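Local structure of ABC transporter, substrate binding protein (Polyamine) (Agrobacterium tumefaciens, 4EUO) at residues Pro88-Asp93 with Ser98-Phe103; Asp62-Ala67 with Ala225-Val230; Gly10-Ala15 with Thr260-Val265. The protein binds gamma-aminobutyric acid (GABA) as a periplasmic solute-binding protein and probably hands it to an ABC transporter for uptake. All coordinates share one frame; numbering follows the deposited sequence.

Each contact has a segment that touches the bound GABA. Contact 1 is partly buried, running from an exposed loop arginine to a buried tyrosine; the residues that touch in contacts 2 and 3 are all buried. Contacts 1 and 2 each have one segment on the same sheet, on antiparallel neighbours 96-107 and 215-229, set against the 88-93 loop and helix 61-67 respectively. Contact 3 pairs helix 10-28 with the loop after helix 250-260. Arginine, aromatic rings and a bridging water make contact 1, an alanine methyl on Ser227 and Val229 contact 2, Thr12 at the Tyr262 edge plus a tight methyl pair contact 3. The same segments meet GABA's carbon chain, amine and carboxylate in turn.

Contact 1: Pro88-Asp93 with Ser98-Phe103; sequences PRFVTD and SFYYSF. With ABU (gamma-amino-butanoic acid), chain E.
The guanidinium of Arg89 runs nearly parallel to the Tyr100 ring, 17° between planes, but reaches only its rim, with NH2 4.0 Å from Tyr100 CE1. CE1 sits over one face of the guanidinium, while seen from the tyrosine the arginine comes in obliquely. A bend at chi3 (-66°) swings the guanidinium round to this position. A water links the two polar ends, 2.7 Å from Tyr100 OH and more weakly bound to Arg89 NH1. The stronger partner of the arginine is Asp87, which forms a salt bridge with NH2.

Beside it, Phe90 CZ packs 3.7 Å from Tyr100 CD1, at the edge of the tyrosine ring, and the two side chains cross at about a right angle. CB of Arg89 rests over the centre of the Phe90 ring, so the three side chains form one compact group. Tyr100 reaches them because its CG is anti to the backbone N (chi1 -178°).

Phe99 and Tyr101 serve the ligand instead. Phe99 CZ meets GABA CG at 3.6 Å with its ring edge, whereas Tyr101 offers a face to GABA CD. Strand 96-107 thus has the GABA pocket on one side and the 88-93 loop on the other; Phe90 also leans on Ala225 of strand 215-229, and Tyr100 touches Val265 in the loop after helix 250-260.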
ATOM      1  N   PRO A  88     -16.064  -0.608   5.540  1.00 15.63           N
ATOM      2  CA  PRO A  88     -16.935  -0.822   4.380  1.00 14.85           C
ATOM      3  C   PRO A  88     -16.451  -0.259   3.068  1.00 17.88           C
ATOM      4  O   PRO A  88     -16.974  -0.621   2.026  1.00 17.84           O
ATOM      5  CB  PRO A  88     -18.278  -0.219   4.837  1.00 16.09           C
ATOM      6  CG  PRO A  88     -17.880   0.819   5.801  1.00 19.73           C
ATOM      7  CD  PRO A  88     -16.698   0.275   6.544  1.00 16.69           C
ATOM      8  N   ARG A  89     -15.409   0.608   3.107  1.00 15.15           N
ATOM      9  CA  ARG A  89     -14.908   1.206   1.880  1.00 15.00           C
ATOM     10  C   ARG A  89     -14.154   0.210   1.012  1.00 13.28           C
ATOM     11  O   ARG A  89     -13.950   0.472  -0.162  1.00 15.42           O
ATOM     12  CB  ARG A  89     -13.957   2.370   2.186  1.00 15.09           C
ATOM     13  CG  ARG A  89     -14.709   3.560   2.787  1.00 17.34           C
ATOM     14  CD  ARG A  89     -13.773   4.605   3.359  1.00 16.96           C
ATOM     15  NE  ARG A  89     -13.037   4.101   4.502  1.00 17.00           N
ATOM     16  CZ  ARG A  89     -12.232   4.833   5.255  1.00 21.50           C
ATOM     17  NH1 ARG A  89     -12.100   6.137   5.027  1.00 20.84           N
ATOM     18  NH2 ARG A  89     -11.561   4.278   6.246  1.00 19.50           N
ATOM     19  N   PHE A  90     -13.694  -0.886   1.628  1.00 13.23           N
ATOM     20  CA  PHE A  90     -12.826  -1.830   0.940  1.00 11.91           C
ATOM     21  C   PHE A  90     -13.356  -3.240   0.798  1.00 13.99           C
ATOM     22  O   PHE A  90     -12.584  -4.165   0.527  1.00 13.32           O
ATOM     23  CB  PHE A  90     -11.447  -1.814   1.624  1.00 12.94           C
ATOM     24  CG  PHE A  90     -10.961  -0.426   1.958  1.00 13.47           C
ATOM     25  CD1 PHE A  90     -10.826   0.536   0.961  1.00 13.68           C
ATOM     26  CD2 PHE A  90     -10.706  -0.064   3.270  1.00 13.66           C
ATOM     27  CE1 PHE A  90     -10.442   1.854   1.288  1.00 13.99           C
ATOM     28  CE2 PHE A  90     -10.319   1.239   3.589  1.00 15.98           C
ATOM     29  CZ  PHE A  90     -10.209   2.182   2.600  1.00 13.81           C
ATOM     30  N   VAL A  91     -14.663  -3.432   0.977  1.00 13.22           N
ATOM     31  CA  VAL A  91     -15.307  -4.742   0.832  1.00 12.28           C
ATOM     32  C   VAL A  91     -15.954  -4.814  -0.538  1.00 14.84           C
ATOM     33  O   VAL A  91     -16.688  -3.920  -0.938  1.00 15.68           O
ATOM     34  CB  VAL A  91     -16.354  -4.959   1.970  1.00 15.88           C
ATOM     35  CG1 VAL A  91     -17.180  -6.226   1.738  1.00 15.57           C
ATOM     36  CG2 VAL A  91     -15.682  -4.997   3.331  1.00 15.68           C
ATOM     37  N   THR A  92     -15.599  -5.861  -1.305  1.00 13.10           N
ATOM     38  CA  THR A  92     -16.211  -6.179  -2.588  1.00 13.49           C
ATOM     39  C   THR A  92     -16.571  -7.672  -2.548  1.00 14.76           C
ATOM     40  O   THR A  92     -16.222  -8.368  -1.606  1.00 14.25           O
ATOM     41  CB  THR A  92     -15.294  -5.884  -3.789  1.00 13.44           C
ATOM     42  OG1 THR A  92     -14.330  -6.937  -3.923  1.00 13.80           O
ATOM     43  CG2 THR A  92     -14.620  -4.510  -3.733  1.00 16.28           C
ATOM     44  N   ASP A  93     -17.176  -8.184  -3.634  1.00 15.15           N
ATOM     45  CA  ASP A  93     -17.474  -9.630  -3.693  1.00 15.06           C
ATOM     46  C   ASP A  93     -16.198 -10.487  -3.699  1.00 16.46           C
ATOM     47  O   ASP A  93     -16.252 -11.694  -3.402  1.00 15.80           O
ATOM     48  CB  ASP A  93     -18.245  -9.942  -4.984  1.00 16.29           C
ATOM     49  CG  ASP A  93     -19.710  -9.531  -4.960  1.00 23.00           C
ATOM     50  OD1 ASP A  93     -20.181  -9.067  -3.901  1.00 23.63           O
ATOM     51  OD2 ASP A  93     -20.367  -9.643  -6.012  1.00 25.53           O
ATOM     52  N   SER A  98      -7.063  -5.051   3.957  1.00  9.03           N
ATOM     53  CA  SER A  98      -5.942  -5.620   4.683  1.00  8.58           C
ATOM     54  C   SER A  98      -5.388  -4.597   5.683  1.00 10.10           C
ATOM     55  O   SER A  98      -5.125  -4.919   6.847  1.00  9.69           O
ATOM     56  CB  SER A  98      -4.848  -6.032   3.697  1.00  9.18           C
ATOM     57  OG  SER A  98      -3.764  -6.592   4.429  1.00 10.30           O
ATOM     58  N   PHE A  99      -5.166  -3.357   5.212  1.00  8.44           N
ATOM     59  CA  PHE A  99      -4.700  -2.264   6.045  1.00  8.27           C
ATOM     60  C   PHE A  99      -4.856  -0.968   5.282  1.00  9.57           C
ATOM     61  O   PHE A  99      -4.959  -0.999   4.037  1.00  9.31           O
ATOM     62  CB  PHE A  99      -3.244  -2.419   6.529  1.00  8.88           C
ATOM     63  CG  PHE A  99      -2.201  -2.485   5.433  1.00  8.17           C
ATOM     64  CD1 PHE A  99      -1.558  -1.332   4.985  1.00  9.52           C
ATOM     65  CD2 PHE A  99      -1.843  -3.696   4.877  1.00  9.23           C
ATOM     66  CE1 PHE A  99      -0.577  -1.397   3.986  1.00  9.44           C
ATOM     67  CE2 PHE A  99      -0.869  -3.771   3.881  1.00  9.25           C
ATOM     68  CZ  PHE A  99      -0.242  -2.619   3.445  1.00  9.37           C
ATOM     69  N   TYR A 100      -4.849   0.150   6.022  1.00  8.24           N
ATOM     70  CA  TYR A 100      -5.038   1.476   5.465  1.00  8.14           C
ATOM     71  C   TYR A 100      -3.728   2.213   5.616  1.00  9.17           C
ATOM     72  O   TYR A 100      -3.090   2.149   6.679  1.00  9.62           O
ATOM     73  CB  TYR A 100      -6.210   2.123   6.207  1.00 10.15           C
ATOM     74  CG  TYR A 100      -6.630   3.497   5.756  1.00 11.58           C
ATOM     75  CD1 TYR A 100      -7.549   3.662   4.732  1.00 15.87           C
ATOM     76  CD2 TYR A 100      -6.211   4.636   6.441  1.00 13.95           C
ATOM     77  CE1 TYR A 100      -8.034   4.922   4.383  1.00 16.42           C
ATOM     78  CE2 TYR A 100      -6.670   5.909   6.083  1.00 14.95           C
ATOM     79  CZ  TYR A 100      -7.604   6.034   5.077  1.00 14.93           C
ATOM     80  OH  TYR A 100      -8.123   7.273   4.763  1.00 15.14           O
ATOM     81  N   TYR A 101      -3.276   2.901   4.560  1.00  8.38           N
ATOM     82  CA  TYR A 101      -1.954   3.510   4.603  1.00  7.88           C
ATOM     83  C   TYR A 101      -1.940   4.843   3.907  1.00  8.51           C
ATOM     84  O   TYR A 101      -2.903   5.205   3.231  1.00  8.21           O
ATOM     85  CB  TYR A 101      -0.921   2.564   3.937  1.00  9.22           C
ATOM     86  CG  TYR A 101      -1.086   2.357   2.449  1.00  7.27           C
ATOM     87  CD1 TYR A 101      -0.421   3.169   1.534  1.00  9.34           C
ATOM     88  CD2 TYR A 101      -1.885   1.328   1.950  1.00  8.25           C
ATOM     89  CE1 TYR A 101      -0.561   2.969   0.160  1.00  8.54           C
ATOM     90  CE2 TYR A 101      -2.041   1.126   0.581  1.00  8.50           C
ATOM     91  CZ  TYR A 101      -1.365   1.939  -0.305  1.00  8.01           C
ATOM     92  OH  TYR A 101      -1.461   1.744  -1.659  1.00  9.97           O
ATOM     93  N   SER A 102      -0.788   5.530   3.987  1.00  7.77           N
ATOM     94  CA  SER A 102      -0.590   6.762   3.265  1.00  7.93           C
ATOM     95  C   SER A 102       0.728   6.759   2.528  1.00  8.69           C
ATOM     96  O   SER A 102       1.695   6.155   3.007  1.00  9.45           O
ATOM     97  CB  SER A 102      -0.493   7.944   4.230  1.00  9.43           C
ATOM     98  OG  SER A 102      -1.746   8.145   4.854  1.00  9.78           O
ATOM     99  N   PHE A 103       0.772   7.475   1.412  1.00  7.96           N
ATOM    100  CA  PHE A 103       2.022   7.913   0.833  1.00  7.55           C
ATOM    101  C   PHE A 103       2.363   9.225   1.555  1.00  8.29           C
ATOM    102  O   PHE A 103       1.516  10.125   1.637  1.00  8.59           O
ATOM    103  CB  PHE A 103       1.918   8.186  -0.657  1.00  8.96           C
ATOM    104  CG  PHE A 103       1.780   6.918  -1.437  1.00  8.20           C
ATOM    105  CD1 PHE A 103       2.890   6.124  -1.700  1.00  9.28           C
ATOM    106  CD2 PHE A 103       0.546   6.511  -1.901  1.00  8.13           C
ATOM    107  CE1 PHE A 103       2.747   4.923  -2.414  1.00  9.72           C
ATOM    108  CE2 PHE A 103       0.411   5.318  -2.602  1.00  9.91           C
ATOM    109  CZ  PHE A 103       1.520   4.545  -2.884  1.00  8.89           C
TER
HETATM  110  N   ABU E 404       0.624  -1.522  -1.090  1.00 15.93           N
HETATM  111  CD  ABU E 404       1.180  -1.034   0.178  1.00 11.32           C
HETATM  112  CB  ABU E 404       2.315  -1.904   0.661  1.00 11.35           C
HETATM  113  CG  ABU E 404       2.821  -1.381   1.962  1.00 11.20           C
HETATM  114  C   ABU E 404       4.052  -2.070   2.511  1.00  9.76           C
HETATM  115  O   ABU E 404       4.747  -1.431   3.449  1.00  9.30           O
HETATM  116  OXT ABU E 404       4.522  -3.192   2.021  1.00  9.40           O
HETATM  117  O   HOH W   1     -10.403   8.652   4.728  1.00 41.26           O

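Contact 2: Asp62-Ala67 with Ala225-Val230; sequences DYAAQA and ADSLVV. With ABU (gamma-amino-butanoic acid), chain E.
Ala64 meets strand 215-229 with a single methyl. Its CB is 3.6 Å from Ser227 OG, in a small patch where a short helix lies against two residues on the same side of a strand. The second of them, Val229, brings its CG1 to 4.0 Å from Ala64 CB. The backbones come close here, the CA atoms of Ala64 and Ser227 6.5 Å apart.

Both strand side chains turn the same way to receive the methyl. Ser227 OG stands anti to its carbonyl carbon (chi1 -56°), and Val229 puts CG1 in the equivalent place, so a hydroxyl and a methyl two residues apart approach the same CB. The approach of Ser227 OG to that methyl is plain van der Waals contact.

Within the helical segment, Gln66 folds its amide back on the chain. NE2 donates to Tyr63 O at 3.1 Å in a nearly straight bond (171°), lying in the carbonyl plane on a lone pair; Gln66 N donates to the same oxygen, and Ala67 N adds a weak bond. Ala67 CB covers one face of the Tyr63 ring, toward its rim, and Tyr40 stacks with that ring from outside the segment.

Asp226 faces away from the helix and into the GABA pocket. OD1 accepts from the ligand amine N at 2.8 Å, while OD2 adds a weak bond from the same nitrogen. Asp58 brings a second carboxylate close to OD2, which would probably raise the negative potential near the amine. Ser227 and Val229 thus give helix 61-67 uncharged packing, whereas Asp226 between them in register offers GABA a carboxylate suited to a cationic ammonium.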
ATOM      1  N   ASP A  62      -7.000  -0.922  -5.616  1.00  8.21           N
ATOM      2  CA  ASP A  62      -7.505  -0.658  -6.965  1.00  8.21           C
ATOM      3  C   ASP A  62      -7.392  -1.908  -7.845  1.00 10.02           C
ATOM      4  O   ASP A  62      -8.276  -2.183  -8.657  1.00 11.22           O
ATOM      5  CB  ASP A  62      -6.788   0.541  -7.592  1.00  9.63           C
ATOM      6  CG  ASP A  62      -5.335   0.277  -7.904  1.00 10.25           C
ATOM      7  OD1 ASP A  62      -4.558   0.022  -6.945  1.00 10.29           O
ATOM      8  OD2 ASP A  62      -4.984   0.276  -9.090  1.00 10.07           O
ATOM      9  N   TYR A  63      -6.305  -2.671  -7.665  1.00  8.83           N
ATOM     10  CA  TYR A  63      -6.174  -3.944  -8.351  1.00  8.64           C
ATOM     11  C   TYR A  63      -7.293  -4.892  -7.875  1.00 10.04           C
ATOM     12  O   TYR A  63      -8.015  -5.480  -8.713  1.00 10.32           O
ATOM     13  CB  TYR A  63      -4.799  -4.567  -8.080  1.00  9.75           C
ATOM     14  CG  TYR A  63      -4.721  -5.997  -8.563  1.00  9.37           C
ATOM     15  CD1 TYR A  63      -4.373  -6.290  -9.878  1.00 11.37           C
ATOM     16  CD2 TYR A  63      -5.019  -7.061  -7.704  1.00  9.62           C
ATOM     17  CE1 TYR A  63      -4.300  -7.613 -10.326  1.00 11.39           C
ATOM     18  CE2 TYR A  63      -4.949  -8.385  -8.143  1.00 10.65           C
ATOM     19  CZ  TYR A  63      -4.592  -8.646  -9.447  1.00 11.76           C
ATOM     20  OH  TYR A  63      -4.515  -9.957  -9.864  1.00 12.96           O
ATOM     21  N   ALA A  64      -7.511  -5.006  -6.542  1.00  9.69           N
ATOM     22  CA  ALA A  64      -8.542  -5.925  -6.006  1.00  9.92           C
ATOM     23  C   ALA A  64      -9.904  -5.635  -6.585  1.00 12.61           C
ATOM     24  O   ALA A  64     -10.658  -6.588  -6.866  1.00 12.62           O
ATOM     25  CB  ALA A  64      -8.614  -5.762  -4.495  1.00 10.90           C
ATOM     26  N   ALA A  65     -10.267  -4.351  -6.735  1.00 10.38           N
ATOM     27  CA  ALA A  65     -11.599  -3.958  -7.169  1.00 12.08           C
ATOM     28  C   ALA A  65     -11.866  -4.247  -8.625  1.00 16.12           C
ATOM     29  O   ALA A  65     -13.035  -4.185  -9.040  1.00 18.54           O
ATOM     30  CB  ALA A  65     -11.869  -2.499  -6.827  1.00 13.29           C
ATOM     31  N   GLN A  66     -10.843  -4.535  -9.419  1.00 11.95           N
ATOM     32  CA  GLN A  66     -11.105  -4.892 -10.803  1.00 13.94           C
ATOM     33  C   GLN A  66     -10.681  -6.300 -11.188  1.00 13.62           C
ATOM     34  O   GLN A  66     -11.007  -6.725 -12.291  1.00 13.81           O
ATOM     35  CB  GLN A  66     -10.581  -3.825 -11.749  1.00 16.72           C
ATOM     36  CG  GLN A  66      -9.105  -3.575 -11.596  1.00 14.13           C
ATOM     37  CD  GLN A  66      -8.241  -4.469 -12.414  1.00 21.62           C
ATOM     38  OE1 GLN A  66      -8.205  -4.361 -13.648  1.00 17.51           O
ATOM     39  NE2 GLN A  66      -7.501  -5.364 -11.737  1.00 16.98           N
ATOM     40  N   ALA A  67      -9.976  -7.024 -10.327  1.00 12.22           N
ATOM     41  CA  ALA A  67      -9.461  -8.344 -10.691  1.00 11.98           C
ATOM     42  C   ALA A  67     -10.539  -9.445 -10.693  1.00 15.47           C
ATOM     43  O   ALA A  67     -10.417 -10.401 -11.459  1.00 15.17           O
ATOM     44  CB  ALA A  67      -8.277  -8.721  -9.791  1.00 12.18           C
ATOM     45  N   ALA A 225      -5.642   1.858   0.453  1.00  8.56           N
ATOM     46  CA  ALA A 225      -5.688   0.674   1.286  1.00  8.60           C
ATOM     47  C   ALA A 225      -5.288  -0.515   0.480  1.00  8.00           C
ATOM     48  O   ALA A 225      -5.509  -0.561  -0.737  1.00  8.88           O
ATOM     49  CB  ALA A 225      -7.088   0.459   1.881  1.00 10.94           C
ATOM     50  N   ASP A 226      -4.719  -1.505   1.163  1.00  7.94           N
ATOM     51  CA  ASP A 226      -4.494  -2.808   0.551  1.00  7.65           C
ATOM     52  C   ASP A 226      -5.687  -3.691   0.882  1.00  8.36           C
ATOM     53  O   ASP A 226      -6.459  -3.415   1.822  1.00  9.05           O
ATOM     54  CB  ASP A 226      -3.214  -3.464   1.040  1.00  8.73           C
ATOM     55  CG  ASP A 226      -1.960  -3.015   0.293  1.00  8.23           C
ATOM     56  OD1 ASP A 226      -2.016  -2.000  -0.434  1.00  8.98           O
ATOM     57  OD2 ASP A 226      -0.915  -3.717   0.406  1.00  9.31           O
ATOM     58  N   SER A 227      -5.780  -4.813   0.164  1.00  8.27           N
ATOM     59  CA  SER A 227      -6.854  -5.769   0.303  1.00  8.21           C
ATOM     60  C   SER A 227      -6.290  -7.161   0.398  1.00  9.88           C
ATOM     61  O   SER A 227      -5.175  -7.419  -0.062  1.00  9.31           O
ATOM     62  CB  SER A 227      -7.730  -5.727  -0.939  1.00 10.95           C
ATOM     63  OG  SER A 227      -8.206  -4.409  -1.163  1.00 10.70           O
ATOM     64  N   LEU A 228      -7.108  -8.078   0.934  1.00  9.39           N
ATOM     65  CA  LEU A 228      -6.785  -9.519   0.895  1.00  9.81           C
ATOM     66  C   LEU A 228      -7.708 -10.158  -0.115  1.00 10.98           C
ATOM     67  O   LEU A 228      -8.916  -9.896  -0.137  1.00 10.33           O
ATOM     68  CB  LEU A 228      -6.970 -10.189   2.250  1.00  9.76           C
ATOM     69  CG  LEU A 228      -6.099  -9.631   3.353  1.00 11.03           C
ATOM     70  CD1 LEU A 228      -6.350 -10.370   4.653  1.00 12.18           C
ATOM     71  CD2 LEU A 228      -4.582  -9.683   3.000  1.00 10.49           C
ATOM     72  N   VAL A 229      -7.096 -10.963  -1.018  1.00  9.57           N
ATOM     73  CA  VAL A 229      -7.796 -11.683  -2.072  1.00  9.25           C
ATOM     74  C   VAL A 229      -7.315 -13.114  -2.134  1.00  9.77           C
ATOM     75  O   VAL A 229      -6.270 -13.459  -1.571  1.00 10.13           O
ATOM     76  CB  VAL A 229      -7.627 -10.987  -3.436  1.00 10.57           C
ATOM     77  CG1 VAL A 229      -8.171  -9.568  -3.386  1.00 10.50           C
ATOM     78  CG2 VAL A 229      -6.167 -10.974  -3.901  1.00 11.34           C
ATOM     79  N   VAL A 230      -8.112 -13.935  -2.836  1.00 10.39           N
ATOM     80  CA  VAL A 230      -7.821 -15.356  -2.996  1.00  9.80           C
ATOM     81  C   VAL A 230      -7.759 -15.666  -4.472  1.00 10.92           C
ATOM     82  O   VAL A 230      -8.768 -15.580  -5.154  1.00 11.56           O
ATOM     83  CB  VAL A 230      -8.931 -16.179  -2.311  1.00 11.50           C
ATOM     84  CG1 VAL A 230      -8.676 -17.679  -2.523  1.00 12.19           C
ATOM     85  CG2 VAL A 230      -9.016 -15.864  -0.830  1.00 12.58           C
TER
HETATM   86  N   ABU E 404       0.624  -1.522  -1.090  1.00 15.93           N
HETATM   87  CD  ABU E 404       1.180  -1.034   0.178  1.00 11.32           C
HETATM   88  CB  ABU E 404       2.315  -1.904   0.661  1.00 11.35           C
HETATM   89  CG  ABU E 404       2.821  -1.381   1.962  1.00 11.20           C
HETATM   90  C   ABU E 404       4.052  -2.070   2.511  1.00  9.76           C
HETATM   91  O   ABU E 404       4.747  -1.431   3.449  1.00  9.30           O
HETATM   92  OXT ABU E 404       4.522  -3.192   2.021  1.00  9.40           O

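Contact 3: Gly10-Ala15 with Thr260-Val265; sequences GTTQDA and TGYAPV. With ABU (gamma-amino-butanoic acid), chain E.
Thr12 and Tyr262 come together at the carboxylate of GABA, Thr12 OG1 lying 3.8 Å from Tyr262 CE2, in the plane of the ring and at its edge. Followed outward, Thr12 begins with CB, which sits 3.5 Å from GABA OXT and as near to its O. Its methyl, CG2, packs against OXT and the carboxylate carbon. Its hydroxyl is anti to the carbonyl carbon (chi1 -62°), and from there Thr12 OG1 donates to GABA O at 2.6 Å. Every side-chain atom of the threonine therefore meets the ligand.

Tyr262 shares the grip: Tyr262 OH donates to the same GABA O, also at 2.6 Å, so one carboxylate oxygen receives two short hydrogen bonds from hydroxyls on separate parts of the chain. That oxygen lies near the plane of the tyrosine ring, at its edge. Arg203 adds a third donor to the ligand, consistent with a site built for an anionic carboxylate.

Farther from the ligand, Ala15 CB presses on Thr260 CG2 at 3.4 Å, tighter than usual for two carbons. The other branch of Thr260 is occupied too: OG1 accepts from Tyr262 N at 3.0 Å, an ST turn, and is also hydrogen-bonded to Met256 O. Gly261, with positive phi, is the first residue to leave the helical conformation after helix 250-260, and Tyr262 follows it into the pocket.

The first turns of helix 10-28 thus lie against the end of helix 250-260, Ala15 also touching Ala259. Helix 201-209 brings Arg203 against Thr12, and strand 96-107 supplies Phe99, whose ring stacks with Tyr262.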
ATOM      1  N   GLY A  10       9.758  -7.909   3.228  1.00 10.30           N
ATOM      2  CA  GLY A  10      10.465  -7.079   4.191  1.00 10.56           C
ATOM      3  C   GLY A  10       9.731  -6.868   5.481  1.00 10.38           C
ATOM      4  O   GLY A  10       9.040  -7.748   5.976  1.00 11.21           O
ATOM      5  N   THR A  11       9.883  -5.656   6.004  1.00  9.81           N
ATOM      6  CA  THR A  11       9.363  -5.313   7.321  1.00  9.77           C
ATOM      7  C   THR A  11       7.890  -5.435   7.430  1.00 10.23           C
ATOM      8  O   THR A  11       7.361  -5.845   8.462  1.00 10.85           O
ATOM      9  CB  THR A  11       9.912  -3.984   7.794  1.00 11.20           C
ATOM     10  OG1 THR A  11       9.725  -3.001   6.767  1.00 10.48           O
ATOM     11  CG2 THR A  11      11.391  -4.070   8.138  1.00 11.50           C
ATOM     12  N   THR A  12       7.157  -5.078   6.347  1.00  9.18           N
ATOM     13  CA  THR A  12       5.693  -5.182   6.414  1.00  9.99           C
ATOM     14  C   THR A  12       5.232  -6.635   6.487  1.00 10.12           C
ATOM     15  O   THR A  12       4.392  -6.997   7.303  1.00  9.43           O
ATOM     16  CB  THR A  12       5.067  -4.468   5.226  1.00 10.53           C
ATOM     17  OG1 THR A  12       5.477  -3.095   5.375  1.00  9.78           O
ATOM     18  CG2 THR A  12       3.537  -4.581   5.211  1.00  9.88           C
ATOM     19  N   GLN A  13       5.783  -7.479   5.612  1.00 10.01           N
ATOM     20  CA  GLN A  13       5.358  -8.879   5.625  1.00  9.70           C
ATOM     21  C   GLN A  13       5.821  -9.585   6.902  1.00 10.14           C
ATOM     22  O   GLN A  13       5.056 -10.399   7.451  1.00 10.52           O
ATOM     23  CB  GLN A  13       5.819  -9.597   4.349  1.00 10.56           C
ATOM     24  CG  GLN A  13       5.242 -11.006   4.221  1.00 11.26           C
ATOM     25  CD  GLN A  13       5.388 -11.551   2.838  1.00 10.19           C
ATOM     26  OE1 GLN A  13       5.698 -10.837   1.883  1.00 11.13           O
ATOM     27  NE2 GLN A  13       5.067 -12.830   2.711  1.00 12.89           N
ATOM     28  N   ASP A  14       6.983  -9.227   7.414  1.00 11.00           N
ATOM     29  CA  ASP A  14       7.416  -9.812   8.692  1.00 10.35           C
ATOM     30  C   ASP A  14       6.436  -9.446   9.792  1.00 11.96           C
ATOM     31  O   ASP A  14       6.133 -10.269  10.654  1.00 11.32           O
ATOM     32  CB  ASP A  14       8.790  -9.260   9.074  1.00 11.92           C
ATOM     33  CG  ASP A  14       9.924  -9.794   8.241  1.00 18.80           C
ATOM     34  OD1 ASP A  14       9.699 -10.765   7.467  1.00 18.70           O
ATOM     35  OD2 ASP A  14      11.034  -9.232   8.329  1.00 18.98           O
ATOM     36  N   ALA A  15       5.929  -8.208   9.780  1.00 10.64           N
ATOM     37  CA  ALA A  15       4.955  -7.776  10.784  1.00 11.03           C
ATOM     38  C   ALA A  15       3.610  -8.477  10.601  1.00 12.12           C
ATOM     39  O   ALA A  15       2.947  -8.821  11.594  1.00 12.28           O
ATOM     40  CB  ALA A  15       4.774  -6.263  10.701  1.00 12.73           C
ATOM     41  N   THR A 260       3.198  -2.228  12.521  1.00 13.15           N
ATOM     42  CA  THR A 260       3.615  -1.608  11.259  1.00 12.55           C
ATOM     43  C   THR A 260       3.539  -0.101  11.174  1.00 13.26           C
ATOM     44  O   THR A 260       4.232   0.480  10.349  1.00 12.99           O
ATOM     45  CB  THR A 260       2.745  -2.107  10.094  1.00 13.90           C
ATOM     46  OG1 THR A 260       1.376  -1.780  10.357  1.00 12.59           O
ATOM     47  CG2 THR A 260       2.904  -3.585   9.820  1.00 15.24           C
ATOM     48  N   GLY A 261       2.616   0.516  11.900  1.00 12.75           N
ATOM     49  CA  GLY A 261       2.323   1.932  11.718  1.00 12.37           C
ATOM     50  C   GLY A 261       1.232   2.167  10.670  1.00 11.29           C
ATOM     51  O   GLY A 261       0.933   3.309  10.350  1.00 11.55           O
ATOM     52  N   TYR A 262       0.602   1.096  10.171  1.00  9.96           N
ATOM     53  CA  TYR A 262      -0.535   1.211   9.247  1.00  9.83           C
ATOM     54  C   TYR A 262      -1.808   1.202  10.084  1.00 11.95           C
ATOM     55  O   TYR A 262      -1.781   0.751  11.235  1.00 12.81           O
ATOM     56  CB  TYR A 262      -0.550   0.054   8.224  1.00  9.38           C
ATOM     57  CG  TYR A 262       0.583   0.176   7.228  1.00  8.04           C
ATOM     58  CD1 TYR A 262       0.804   1.363   6.546  1.00  8.46           C
ATOM     59  CD2 TYR A 262       1.479  -0.878   7.020  1.00  9.23           C
ATOM     60  CE1 TYR A 262       1.851   1.494   5.643  1.00  7.65           C
ATOM     61  CE2 TYR A 262       2.540  -0.754   6.129  1.00  8.74           C
ATOM     62  CZ  TYR A 262       2.732   0.445   5.468  1.00  8.80           C
ATOM     63  OH  TYR A 262       3.820   0.641   4.672  1.00  8.37           O
ATOM     64  N   ALA A 263      -2.907   1.725   9.541  1.00  9.82           N
ATOM     65  CA  ALA A 263      -4.163   1.756  10.279  1.00  9.51           C
ATOM     66  C   ALA A 263      -4.951   0.482  10.055  1.00 10.40           C
ATOM     67  O   ALA A 263      -4.948  -0.103   8.961  1.00 10.05           O
ATOM     68  CB  ALA A 263      -4.986   2.970   9.874  1.00 10.52           C
ATOM     69  N   PRO A 264      -5.660   0.015  11.097  1.00 10.76           N
ATOM     70  CA  PRO A 264      -6.492  -1.179  10.938  1.00 10.57           C
ATOM     71  C   PRO A 264      -7.739  -0.904  10.104  1.00 12.21           C
ATOM     72  O   PRO A 264      -8.188   0.248   9.988  1.00 13.16           O
ATOM     73  CB  PRO A 264      -6.839  -1.559  12.372  1.00 12.86           C
ATOM     74  CG  PRO A 264      -6.753  -0.294  13.135  1.00 15.77           C
ATOM     75  CD  PRO A 264      -5.757   0.592  12.456  1.00 11.67           C
ATOM     76  N   VAL A 265      -8.295  -1.977   9.553  1.00  9.71           N
ATOM     77  CA  VAL A 265      -9.506  -1.982   8.739  1.00 10.27           C
ATOM     78  C   VAL A 265     -10.597  -2.848   9.345  1.00 12.27           C
ATOM     79  O   VAL A 265     -11.460  -3.370   8.654  1.00 11.89           O
ATOM     80  CB  VAL A 265      -9.223  -2.263   7.240  1.00 11.62           C
ATOM     81  CG1 VAL A 265      -8.506  -1.046   6.610  1.00 11.93           C
ATOM     82  CG2 VAL A 265      -8.384  -3.529   7.082  1.00 11.44           C
TER
HETATM   83  N   ABU E 404       0.624  -1.522  -1.090  1.00 15.93           N
HETATM   84  CD  ABU E 404       1.180  -1.034   0.178  1.00 11.32           C
HETATM   85  CB  ABU E 404       2.315  -1.904   0.661  1.00 11.35           C
HETATM   86  CG  ABU E 404       2.821  -1.381   1.962  1.00 11.20           C
HETATM   87  C   ABU E 404       4.052  -2.070   2.511  1.00  9.76           C
HETATM   88  O   ABU E 404       4.747  -1.431   3.449  1.00  9.30           O
HETATM   89  OXT ABU E 404       4.522  -3.192   2.021  1.00  9.40           O